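Local coordinates for D-isomer specific 2-hydroxyacid dehydrogenase family protein (Desulfovibrio vulgaris, PDB 5TX7) that probably catalyses the NAD-dependent interconversion of D-2-hydroxyacids and 2-oxoacids, at residues 249-254 with 273-278; 217-222 with 245-250; 112-117 with 230-235. All coordinates share one frame; numbering follows the deposited sequence.

Contact 1 of 3, residues 249-254 with 273-278; sequences EALDSG and NPLLSA
L251 and A278 meet methyl to methyl: CD1 of L251 lies 4.0 Å from CB of A278. The same leucine carbon comes 4.4 Å from CD2 of L275, a looser approach, so one branch of L251 serves both partners. On the outer side of this apolar patch D252 leans in with its carboxylate, OD1 standing 4.0 Å from the CA of A278. Its CG is set beside the backbone N and anti to the carbonyl carbon (chi1 -71°), a torsion that carries the acid from the flank of the helix toward the other chain segment. D252 is exposed, whereas L251, L275 and A278 are buried, and the contact thus passes from a hydrophobic interior to a polar margin.

Each backbone also carries a helix-end feature close to the contact. N273 occupies the N-cap of the short helix 274-277, and its OD1 accepts from the backbone N of L275 over 3.0 Å, with the N-H directed at a lone pair in the carbonyl plane; ND2 of N273 adds a weak hydrogen bond to E244. At the C-terminal end of helix 244-253, G254 closes a Schellman motif with positive phi, its N bonded to L251 O at 3.3 Å and weakly to A250 O.

L251 also rests on L256 and A259 of strand 256-261 and on C281 of strand 281-283, while L275 reaches L261, so helix 244-253 and the short helix 274-277 pack side by side over strands 256-261 and 281-283, the last two of the parallel sheet.

Contact 2 of 3, residues 217-222 with 245-250; sequences GLVDAR and RAVAEA
An N-capped helix start, reached through an inverse gamma turn, meets the flank of helix 244-253 through A221 and V219, which face A246 and V247. The closest approach is made by a methyl group to a backbone: CB of A246 lies 3.6 Å from the N of A221. The same methyl is 4.0 Å from CB of A221, and it also approaches the carbonyl carbon of D220. Having nothing beyond CB, A246 lets the two main chains come close, with the CA atoms of A221 and A246 5.1 Å apart.

A second point of touch lies deeper, where CG1 of V219 meets CG2 of V247 at 4.1 Å. The two valines cross obliquely and use different branches: V219 offers the methyl anti to its main-chain nitrogen (chi1 -177°), V247 the one anti to its carbonyl carbon. The valine pair is enclosed; A221 lies at the surface.

V219 is the centre of the inverse gamma turn, with a weak bond from D220 N to L218 O, and its backbone is hydrogen-bonded to L241 and D243. In the Rossmann-like NAD-binding domain this joins the turn that leads into helix 221-225 to the helix that follows the next strand, 231-235, on its way to strand 256-261.

D220 stands at the N-cap, where its OD1 accepts from the backbone N of R223. Within helix 244-253, the N of A250 bonds to A246 O at 2.9 Å, as in a regular helical turn. L224 of helix 221-225 packs against V219, A246 and V247, and F199 of helix 195-201 lies against V219.

Contact 3 of 3, residues 112-117 with 230-235; sequences LELCRR and GSYLIN
C115 sets its sulfur over one face of the Y232 ring, with SG 4.4 Å from the ring centroid and 26° off the normal, a Cys sulfur-aromatic contact. The atom it comes nearest is CZ of Y232, at 4.1 Å. L114 packs against the same ring obliquely, its CB 3.9 Å from CE1 of Y232, so two successive helix residues pack on the ring. With CG beside the main-chain nitrogen (chi1 -66°), the ring of Y232 extends from the strand to the helix, and its OH is held by a hydrogen bond to E144.

The packing thins toward I234, which, within the segment 112-117, is reached by CD1 of L114: the two CD1 atoms of L114 and I234 are 4.1 Å apart. R117, just past the helix, is partly exposed and turns its side chain elsewhere, against S141 and L282.

The segment 112-116 at the end of helix 100-116 runs roughly antiparallel to strand 231-235, at 153°, with a closest axis approach of 10.4 Å. The helix meets the second subunit through L112, E113 and R116. L111 also packs on Y232 and I234, and strand 204-207 lies beside strand 231-235.

In the fold
All three contacts belong to the Rossmann-like NAD-binding domain and gather around strand 231-235 and helix 244-253. Contacts 1 and 2 have centres 10 Å apart and share that helix, meeting where L275 packs on V247. Contact 3 lies 16 Å from contact 2 and 14 Å from contact 1, centre to centre. L233 touches V219 and V247 of contact 2, so helix 100-116 and contact 2 pack on different faces of strand 231-235. Along the chain contacts 2 and 3 interleave, while contact 1 opens after contact 3 closes. Contacts 1 and 2 join helices flanking the sheet's later strands, while contact 3 sets helix 100-116, which also packs on the second subunit, against strand 231-235.

Contact 1 of 3, residues 249-254 with 273-278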
ATOM      1  N   GLU A 249      11.001  15.658 -17.120  1.00 52.87           N
ATOM      2  CA  GLU A 249      10.922  17.114 -16.965  1.00 54.60           C
ATOM      3  C   GLU A 249       9.785  17.533 -16.023  1.00 51.01           C
ATOM      4  O   GLU A 249       9.959  18.450 -15.222  1.00 52.63           O
ATOM      5  CB  GLU A 249      10.852  17.825 -18.341  1.00 61.27           C
ATOM      6  CG  GLU A 249      12.223  18.285 -18.870  1.00 73.84           C
ATOM      7  CD  GLU A 249      12.377  18.310 -20.411  1.00 82.76           C
ATOM      8  OE1 GLU A 249      13.542  18.286 -20.875  1.00 82.33           O
ATOM      9  OE2 GLU A 249      11.375  18.377 -21.175  1.00 88.77           O
ATOM     10  N   ALA A 250       8.645  16.848 -16.087  1.00 47.41           N
ATOM     11  CA  ALA A 250       7.510  17.124 -15.165  1.00 45.53           C
ATOM     12  C   ALA A 250       7.814  16.789 -13.716  1.00 44.77           C
ATOM     13  O   ALA A 250       7.342  17.472 -12.803  1.00 46.98           O
ATOM     14  CB  ALA A 250       6.249  16.380 -15.603  1.00 43.65           C
ATOM     15  N   LEU A 251       8.575  15.723 -13.506  1.00 45.43           N
ATOM     16  CA  LEU A 251       9.025  15.363 -12.175  1.00 47.82           C
ATOM     17  C   LEU A 251      10.008  16.405 -11.651  1.00 51.48           C
ATOM     18  O   LEU A 251       9.830  16.894 -10.534  1.00 50.30           O
ATOM     19  CB  LEU A 251       9.639  13.962 -12.174  1.00 49.05           C
ATOM     20  CG  LEU A 251       8.584  12.822 -12.258  1.00 46.52           C
ATOM     21  CD1 LEU A 251       9.216  11.509 -12.723  1.00 47.70           C
ATOM     22  CD2 LEU A 251       7.863  12.613 -10.932  1.00 44.64           C
ATOM     23  N   ASP A 252      11.005  16.777 -12.460  1.00 54.61           N
ATOM     24  CA  ASP A 252      12.003  17.770 -12.032  1.00 60.15           C
ATOM     25  C   ASP A 252      11.399  19.165 -11.789  1.00 55.87           C
ATOM     26  O   ASP A 252      11.820  19.861 -10.861  1.00 54.99           O
ATOM     27  CB  ASP A 252      13.210  17.835 -13.000  1.00 70.00           C
ATOM     28  CG  ASP A 252      14.129  16.571 -12.917  1.00 82.43           C
ATOM     29  OD1 ASP A 252      14.457  16.096 -11.799  1.00 85.73           O
ATOM     30  OD2 ASP A 252      14.535  16.044 -13.983  1.00 89.32           O
ATOM     31  N   SER A 253      10.389  19.544 -12.579  1.00 51.42           N
ATOM     32  CA  SER A 253       9.704  20.846 -12.418  1.00 49.82           C
ATOM     33  C   SER A 253       8.734  20.917 -11.241  1.00 47.77           C
ATOM     34  O   SER A 253       8.408  22.009 -10.795  1.00 50.04           O
ATOM     35  CB  SER A 253       8.946  21.239 -13.693  1.00 49.55           C
ATOM     36  OG  SER A 253       7.659  20.655 -13.748  1.00 45.37           O
ATOM     37  N   GLY A 254       8.253  19.768 -10.762  1.00 55.44           N
ATOM     38  CA  GLY A 254       7.273  19.715  -9.675  1.00 52.47           C
ATOM     39  C   GLY A 254       5.830  19.572 -10.138  1.00 52.42           C
ATOM     40  O   GLY A 254       4.909  19.539  -9.301  1.00 53.47           O
ATOM     41  N   ASN A 273      18.726   6.577 -19.225  1.00 86.40           N
ATOM     42  CA  ASN A 273      17.266   6.747 -19.324  1.00 81.39           C
ATOM     43  C   ASN A 273      16.906   7.933 -18.428  1.00 75.60           C
ATOM     44  O   ASN A 273      17.302   7.948 -17.262  1.00 73.94           O
ATOM     45  CB  ASN A 273      16.538   5.478 -18.851  1.00 81.02           C
ATOM     46  CG  ASN A 273      15.028   5.519 -19.100  1.00 81.41           C
ATOM     47  OD1 ASN A 273      14.353   6.484 -18.746  1.00 81.02           O
ATOM     48  ND2 ASN A 273      14.487   4.445 -19.692  1.00 84.48           N
ATOM     49  N   PRO A 274      16.167   8.929 -18.961  1.00 73.20           N
ATOM     50  CA  PRO A 274      15.912  10.128 -18.140  1.00 71.71           C
ATOM     51  C   PRO A 274      15.107   9.845 -16.863  1.00 65.87           C
ATOM     52  O   PRO A 274      15.246  10.565 -15.873  1.00 66.35           O
ATOM     53  CB  PRO A 274      15.136  11.061 -19.087  1.00 73.37           C
ATOM     54  CG  PRO A 274      14.549  10.150 -20.120  1.00 72.49           C
ATOM     55  CD  PRO A 274      15.523   9.026 -20.289  1.00 72.90           C
ATOM     56  N   LEU A 275      14.308   8.777 -16.865  1.00 63.57           N
ATOM     57  CA  LEU A 275      13.527   8.398 -15.683  1.00 60.76           C
ATOM     58  C   LEU A 275      14.349   7.834 -14.525  1.00 60.88           C
ATOM     59  O   LEU A 275      13.870   7.851 -13.387  1.00 60.79           O
ATOM     60  CB  LEU A 275      12.368   7.475 -16.076  1.00 58.29           C
ATOM     61  CG  LEU A 275      11.339   8.165 -16.998  1.00 57.19           C
ATOM     62  CD1 LEU A 275      10.400   7.150 -17.636  1.00 56.05           C
ATOM     63  CD2 LEU A 275      10.570   9.265 -16.276  1.00 54.40           C
ATOM     64  N   LEU A 276      15.583   7.400 -14.784  1.00 64.53           N
ATOM     65  CA  LEU A 276      16.505   6.976 -13.712  1.00 65.61           C
ATOM     66  C   LEU A 276      17.259   8.126 -13.029  1.00 65.92           C
ATOM     67  O   LEU A 276      17.830   7.929 -11.958  1.00 65.76           O
ATOM     68  CB  LEU A 276      17.490   5.927 -14.226  1.00 68.54           C
ATOM     69  CG  LEU A 276      16.885   4.548 -14.414  1.00 71.82           C
ATOM     70  CD1 LEU A 276      17.779   3.697 -15.302  1.00 74.59           C
ATOM     71  CD2 LEU A 276      16.664   3.844 -13.075  1.00 75.70           C
ATOM     72  N   SER A 277      17.262   9.307 -13.643  1.00 66.39           N
ATOM     73  CA  SER A 277      17.859  10.512 -13.044  1.00 69.21           C
ATOM     74  C   SER A 277      16.810  11.461 -12.453  1.00 67.40           C
ATOM     75  O   SER A 277      17.177  12.470 -11.832  1.00 69.04           O
ATOM     76  CB  SER A 277      18.669  11.279 -14.101  1.00 72.00           C
ATOM     77  OG  SER A 277      19.485  10.409 -14.863  1.00 75.06           O
ATOM     78  N   ALA A 278      15.529  11.165 -12.664  1.00 63.36           N
ATOM     79  CA  ALA A 278      14.445  12.073 -12.265  1.00 62.39           C
ATOM     80  C   ALA A 278      14.138  11.925 -10.782  1.00 59.16           C
ATOM     81  O   ALA A 278      14.128  10.801 -10.260  1.00 58.96           O
ATOM     82  CB  ALA A 278      13.175  11.783 -13.072  1.00 61.43           C
TER

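Contact 2 of 3, residues 217-222 with 245-250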
ATOM      1  N   GLY A 217       2.493   7.195 -26.749  1.00 59.01           N
ATOM      2  CA  GLY A 217       2.799   8.550 -26.300  1.00 58.23           C
ATOM      3  C   GLY A 217       1.594   9.325 -25.814  1.00 58.51           C
ATOM      4  O   GLY A 217       1.510  10.549 -25.991  1.00 62.29           O
ATOM      5  N   LEU A 218       0.664   8.601 -25.201  1.00 57.52           N
ATOM      6  CA  LEU A 218      -0.563   9.166 -24.633  1.00 57.95           C
ATOM      7  C   LEU A 218      -0.243  10.212 -23.574  1.00 54.88           C
ATOM      8  O   LEU A 218      -0.779  11.315 -23.598  1.00 53.65           O
ATOM      9  CB  LEU A 218      -1.381   8.016 -24.034  1.00 58.76           C
ATOM     10  CG  LEU A 218      -2.716   8.137 -23.361  1.00 59.75           C
ATOM     11  CD1 LEU A 218      -3.392   6.774 -23.486  1.00 62.75           C
ATOM     12  CD2 LEU A 218      -2.569   8.531 -21.904  1.00 59.37           C
ATOM     13  N   VAL A 219       0.624   9.840 -22.633  1.00 51.63           N
ATOM     14  CA  VAL A 219       1.104  10.758 -21.606  1.00 49.89           C
ATOM     15  C   VAL A 219       2.260  11.577 -22.198  1.00 52.55           C
ATOM     16  O   VAL A 219       3.446  11.197 -22.107  1.00 52.87           O
ATOM     17  CB  VAL A 219       1.531  10.017 -20.335  1.00 48.50           C
ATOM     18  CG1 VAL A 219       1.969  11.010 -19.250  1.00 46.14           C
ATOM     19  CG2 VAL A 219       0.374   9.135 -19.854  1.00 46.14           C
ATOM     20  N   ASP A 220       1.882  12.691 -22.827  1.00 52.10           N
ATOM     21  CA  ASP A 220       2.819  13.584 -23.494  1.00 52.23           C
ATOM     22  C   ASP A 220       2.912  14.918 -22.769  1.00 49.75           C
ATOM     23  O   ASP A 220       2.151  15.183 -21.832  1.00 47.37           O
ATOM     24  CB  ASP A 220       2.448  13.759 -24.982  1.00 57.04           C
ATOM     25  CG  ASP A 220       1.054  14.357 -25.217  1.00 59.16           C
ATOM     26  OD1 ASP A 220       0.316  14.677 -24.254  1.00 55.13           O
ATOM     27  OD2 ASP A 220       0.694  14.496 -26.410  1.00 67.14           O
ATOM     28  N   ALA A 221       3.844  15.752 -23.227  1.00 49.23           N
ATOM     29  CA  ALA A 221       4.080  17.077 -22.651  1.00 48.39           C
ATOM     30  C   ALA A 221       2.813  17.899 -22.471  1.00 47.10           C
ATOM     31  O   ALA A 221       2.682  18.562 -21.450  1.00 45.55           O
ATOM     32  CB  ALA A 221       5.097  17.857 -23.491  1.00 49.14           C
ATOM     33  N   ARG A 222       1.892  17.833 -23.446  1.00 48.95           N
ATOM     34  CA  ARG A 222       0.646  18.618 -23.436  1.00 51.35           C
ATOM     35  C   ARG A 222      -0.336  18.207 -22.345  1.00 48.65           C
ATOM     36  O   ARG A 222      -0.885  19.070 -21.658  1.00 48.23           O
ATOM     37  CB  ARG A 222      -0.080  18.542 -24.786  1.00 56.59           C
ATOM     38  CG  ARG A 222      -1.333  19.428 -24.872  1.00 61.55           C
ATOM     39  CD  ARG A 222      -2.102  19.227 -26.166  1.00 68.35           C
ATOM     40  NE  ARG A 222      -2.471  17.825 -26.358  1.00 74.08           N
ATOM     41  CZ  ARG A 222      -3.614  17.246 -25.977  1.00 75.50           C
ATOM     42  NH1 ARG A 222      -3.769  15.950 -26.208  1.00 82.22           N
ATOM     43  NH2 ARG A 222      -4.599  17.919 -25.389  1.00 72.41           N
ATOM     44  N   ARG A 245      10.755  11.531 -21.763  1.00 61.73           N
ATOM     45  CA  ARG A 245      11.394  12.844 -21.616  1.00 65.76           C
ATOM     46  C   ARG A 245      10.488  13.841 -20.894  1.00 58.05           C
ATOM     47  O   ARG A 245      10.874  14.460 -19.912  1.00 55.02           O
ATOM     48  CB  ARG A 245      11.793  13.380 -23.001  1.00 76.05           C
ATOM     49  CG  ARG A 245      12.401  14.778 -23.037  1.00 86.65           C
ATOM     50  CD  ARG A 245      13.560  14.967 -22.062  1.00 94.48           C
ATOM     51  NE  ARG A 245      14.692  14.082 -22.361  1.00102.58           N
ATOM     52  CZ  ARG A 245      15.925  14.211 -21.861  1.00105.73           C
ATOM     53  NH1 ARG A 245      16.238  15.205 -21.020  1.00106.22           N
ATOM     54  NH2 ARG A 245      16.866  13.333 -22.213  1.00105.88           N
ATOM     55  N   ALA A 246       9.274  13.983 -21.393  1.00 55.04           N
ATOM     56  CA  ALA A 246       8.289  14.899 -20.814  1.00 51.55           C
ATOM     57  C   ALA A 246       7.993  14.578 -19.355  1.00 47.24           C
ATOM     58  O   ALA A 246       7.843  15.489 -18.527  1.00 45.57           O
ATOM     59  CB  ALA A 246       7.009  14.886 -21.630  1.00 49.89           C
ATOM     60  N   VAL A 247       7.936  13.287 -19.037  1.00 44.70           N
ATOM     61  CA  VAL A 247       7.659  12.851 -17.667  1.00 41.85           C
ATOM     62  C   VAL A 247       8.844  13.198 -16.749  1.00 43.37           C
ATOM     63  O   VAL A 247       8.646  13.699 -15.639  1.00 41.41           O
ATOM     64  CB  VAL A 247       7.285  11.355 -17.638  1.00 40.45           C
ATOM     65  CG1 VAL A 247       7.156  10.832 -16.216  1.00 38.52           C
ATOM     66  CG2 VAL A 247       5.984  11.121 -18.400  1.00 40.48           C
ATOM     67  N   ALA A 248      10.071  12.956 -17.214  1.00 44.92           N
ATOM     68  CA  ALA A 248      11.248  13.331 -16.437  1.00 47.16           C
ATOM     69  C   ALA A 248      11.236  14.834 -16.107  1.00 49.14           C
ATOM     70  O   ALA A 248      11.409  15.219 -14.959  1.00 50.13           O
ATOM     71  CB  ALA A 248      12.516  12.952 -17.177  1.00 48.81           C
ATOM     72  N   GLU A 249      11.001  15.658 -17.120  1.00 52.87           N
ATOM     73  CA  GLU A 249      10.922  17.114 -16.965  1.00 54.60           C
ATOM     74  C   GLU A 249       9.785  17.533 -16.023  1.00 51.01           C
ATOM     75  O   GLU A 249       9.959  18.450 -15.222  1.00 52.63           O
ATOM     76  CB  GLU A 249      10.852  17.825 -18.341  1.00 61.27           C
ATOM     77  CG  GLU A 249      12.223  18.285 -18.870  1.00 73.84           C
ATOM     78  CD  GLU A 249      12.377  18.310 -20.411  1.00 82.76           C
ATOM     79  OE1 GLU A 249      13.542  18.286 -20.875  1.00 82.33           O
ATOM     80  OE2 GLU A 249      11.375  18.377 -21.175  1.00 88.77           O
ATOM     81  N   ALA A 250       8.645  16.848 -16.087  1.00 47.41           N
ATOM     82  CA  ALA A 250       7.510  17.124 -15.165  1.00 45.53           C
ATOM     83  C   ALA A 250       7.814  16.789 -13.716  1.00 44.77           C
ATOM     84  O   ALA A 250       7.342  17.472 -12.803  1.00 46.98           O
ATOM     85  CB  ALA A 250       6.249  16.380 -15.603  1.00 43.65           C
TER

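Contact 3 of 3, residues 112-117 with 230-235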
ATOM      1  N   LEU A 112       1.056   4.528  -2.644  1.00 39.17           N
ATOM      2  CA  LEU A 112       1.179   4.732  -1.205  1.00 40.76           C
ATOM      3  C   LEU A 112       2.611   4.885  -0.738  1.00 42.09           C
ATOM      4  O   LEU A 112       2.855   5.592   0.247  1.00 41.94           O
ATOM      5  CB  LEU A 112       0.487   3.615  -0.417  1.00 39.98           C
ATOM      6  CG  LEU A 112      -1.035   3.686  -0.436  1.00 39.87           C
ATOM      7  CD1 LEU A 112      -1.611   2.403   0.148  1.00 40.47           C
ATOM      8  CD2 LEU A 112      -1.523   4.891   0.336  1.00 40.70           C
ATOM      9  N   GLU A 113       3.550   4.251  -1.432  1.00 42.41           N
ATOM     10  CA  GLU A 113       4.956   4.501  -1.153  1.00 44.52           C
ATOM     11  C   GLU A 113       5.313   5.917  -1.562  1.00 42.18           C
ATOM     12  O   GLU A 113       6.109   6.536  -0.863  1.00 43.99           O
ATOM     13  CB  GLU A 113       5.880   3.461  -1.796  1.00 45.56           C
ATOM     14  CG  GLU A 113       7.384   3.664  -1.552  1.00 50.55           C
ATOM     15  CD  GLU A 113       7.886   3.542  -0.115  1.00 53.74           C
ATOM     16  OE1 GLU A 113       7.211   2.932   0.764  1.00 52.24           O
ATOM     17  OE2 GLU A 113       9.021   4.063   0.118  1.00 54.06           O
ATOM     18  N   LEU A 114       4.755   6.434  -2.650  1.00 41.35           N
ATOM     19  CA  LEU A 114       4.993   7.844  -2.996  1.00 43.13           C
ATOM     20  C   LEU A 114       4.347   8.793  -1.942  1.00 45.86           C
ATOM     21  O   LEU A 114       4.906   9.838  -1.621  1.00 52.54           O
ATOM     22  CB  LEU A 114       4.482   8.173  -4.393  1.00 40.70           C
ATOM     23  CG  LEU A 114       5.216   7.497  -5.565  1.00 38.94           C
ATOM     24  CD1 LEU A 114       4.390   7.438  -6.846  1.00 36.68           C
ATOM     25  CD2 LEU A 114       6.535   8.196  -5.854  1.00 40.97           C
ATOM     26  N   CYS A 115       3.185   8.419  -1.419  1.00 44.93           N
ATOM     27  CA  CYS A 115       2.443   9.287  -0.510  1.00 47.54           C
ATOM     28  C   CYS A 115       2.931   9.284   0.933  1.00 49.96           C
ATOM     29  O   CYS A 115       2.900  10.322   1.594  1.00 50.21           O
ATOM     30  CB  CYS A 115       0.960   8.966  -0.542  1.00 49.05           C
ATOM     31  SG  CYS A 115       0.256   9.500  -2.122  1.00 51.65           S
ATOM     32  N   ARG A 116       3.374   8.118   1.408  1.00 49.40           N
ATOM     33  CA  ARG A 116       3.853   7.940   2.802  1.00 48.85           C
ATOM     34  C   ARG A 116       5.350   7.649   2.907  1.00 52.57           C
ATOM     35  O   ARG A 116       5.956   7.949   3.937  1.00 55.15           O
ATOM     36  CB  ARG A 116       3.084   6.792   3.456  1.00 48.22           C
ATOM     37  CG  ARG A 116       1.571   6.803   3.234  1.00 48.15           C
ATOM     38  CD  ARG A 116       0.939   8.088   3.727  1.00 50.18           C
ATOM     39  NE  ARG A 116       0.953   8.179   5.196  1.00 52.03           N
ATOM     40  CZ  ARG A 116      -0.106   8.173   6.002  1.00 52.17           C
ATOM     41  NH1 ARG A 116      -1.356   8.075   5.531  1.00 49.82           N
ATOM     42  NH2 ARG A 116       0.098   8.265   7.312  1.00 54.60           N
ATOM     43  N   ARG A 117       5.969   7.070   1.874  1.00 53.00           N
ATOM     44  CA  ARG A 117       7.395   6.764   1.895  1.00 55.70           C
ATOM     45  C   ARG A 117       7.747   5.901   3.103  1.00 55.31           C
ATOM     46  O   ARG A 117       8.678   6.227   3.834  1.00 54.15           O
ATOM     47  CB  ARG A 117       8.214   8.061   1.826  1.00 61.56           C
ATOM     48  CG  ARG A 117       8.150   8.794   0.495  1.00 65.53           C
ATOM     49  CD  ARG A 117       9.098   8.158  -0.497  1.00 75.07           C
ATOM     50  NE  ARG A 117       9.063   8.791  -1.809  1.00 87.07           N
ATOM     51  CZ  ARG A 117       9.683   8.319  -2.906  1.00 90.60           C
ATOM     52  NH1 ARG A 117      10.363   7.163  -2.888  1.00 92.28           N
ATOM     53  NH2 ARG A 117       9.600   8.989  -4.054  1.00 88.17           N
ATOM     54  N   GLY A 230       1.611  18.967  -8.365  1.00 41.57           N
ATOM     55  CA  GLY A 230       1.498  18.046  -7.253  1.00 40.32           C
ATOM     56  C   GLY A 230       0.799  16.731  -7.565  1.00 40.37           C
ATOM     57  O   GLY A 230       0.500  15.956  -6.637  1.00 42.15           O
ATOM     58  N   SER A 231       0.566  16.433  -8.841  1.00 38.05           N
ATOM     59  CA  SER A 231      -0.152  15.199  -9.222  1.00 39.12           C
ATOM     60  C   SER A 231       0.766  13.986  -9.333  1.00 39.20           C
ATOM     61  O   SER A 231       2.008  14.105  -9.322  1.00 38.57           O
ATOM     62  CB  SER A 231      -0.911  15.408 -10.534  1.00 40.65           C
ATOM     63  OG  SER A 231      -1.941  16.390 -10.357  1.00 41.72           O
ATOM     64  N   TYR A 232       0.143  12.807  -9.390  1.00 38.88           N
ATOM     65  CA  TYR A 232       0.864  11.531  -9.440  1.00 38.37           C
ATOM     66  C   TYR A 232       0.516  10.762 -10.710  1.00 37.09           C
ATOM     67  O   TYR A 232      -0.644  10.759 -11.125  1.00 37.04           O
ATOM     68  CB  TYR A 232       0.543  10.677  -8.214  1.00 38.70           C
ATOM     69  CG  TYR A 232       1.042  11.251  -6.911  1.00 43.15           C
ATOM     70  CD1 TYR A 232       2.361  11.048  -6.492  1.00 47.62           C
ATOM     71  CD2 TYR A 232       0.213  12.034  -6.102  1.00 44.07           C
ATOM     72  CE1 TYR A 232       2.827  11.562  -5.284  1.00 49.40           C
ATOM     73  CE2 TYR A 232       0.673  12.571  -4.907  1.00 47.80           C
ATOM     74  CZ  TYR A 232       1.984  12.350  -4.502  1.00 51.95           C
ATOM     75  OH  TYR A 232       2.436  12.888  -3.299  1.00 57.07           O
ATOM     76  N   LEU A 233       1.524  10.110 -11.313  1.00 36.95           N
ATOM     77  CA  LEU A 233       1.338   9.202 -12.463  1.00 35.45           C
ATOM     78  C   LEU A 233       1.774   7.776 -12.117  1.00 36.64           C
ATOM     79  O   LEU A 233       2.841   7.569 -11.538  1.00 38.10           O
ATOM     80  CB  LEU A 233       2.169   9.699 -13.645  1.00 36.60           C
ATOM     81  CG  LEU A 233       2.106   8.859 -14.924  1.00 36.94           C
ATOM     82  CD1 LEU A 233       0.701   8.824 -15.508  1.00 36.50           C
ATOM     83  CD2 LEU A 233       3.114   9.374 -15.923  1.00 38.77           C
ATOM     84  N   ILE A 234       0.952   6.792 -12.469  1.00 37.16           N
ATOM     85  CA  ILE A 234       1.263   5.378 -12.228  1.00 36.67           C
ATOM     86  C   ILE A 234       1.114   4.654 -13.547  1.00 36.65           C
ATOM     87  O   ILE A 234       0.105   4.836 -14.244  1.00 35.41           O
ATOM     88  CB  ILE A 234       0.292   4.713 -11.217  1.00 37.46           C
ATOM     89  CG1 ILE A 234       0.184   5.517  -9.907  1.00 37.71           C
ATOM     90  CG2 ILE A 234       0.742   3.289 -10.905  1.00 38.36           C
ATOM     91  CD1 ILE A 234       1.454   5.557  -9.060  1.00 39.95           C
ATOM     92  N   ASN A 235       2.089   3.814 -13.879  1.00 36.01           N
ATOM     93  CA  ASN A 235       2.047   3.033 -15.110  1.00 35.95           C
ATOM     94  C   ASN A 235       2.504   1.596 -14.865  1.00 39.50           C
ATOM     95  O   ASN A 235       3.706   1.323 -14.746  1.00 43.10           O
ATOM     96  CB  ASN A 235       2.930   3.667 -16.156  1.00 36.31           C
ATOM     97  CG  ASN A 235       2.850   2.965 -17.503  1.00 38.02           C
ATOM     98  OD1 ASN A 235       1.847   2.367 -17.844  1.00 38.41           O
ATOM     99  ND2 ASN A 235       3.909   3.074 -18.289  1.00 40.19           N
TER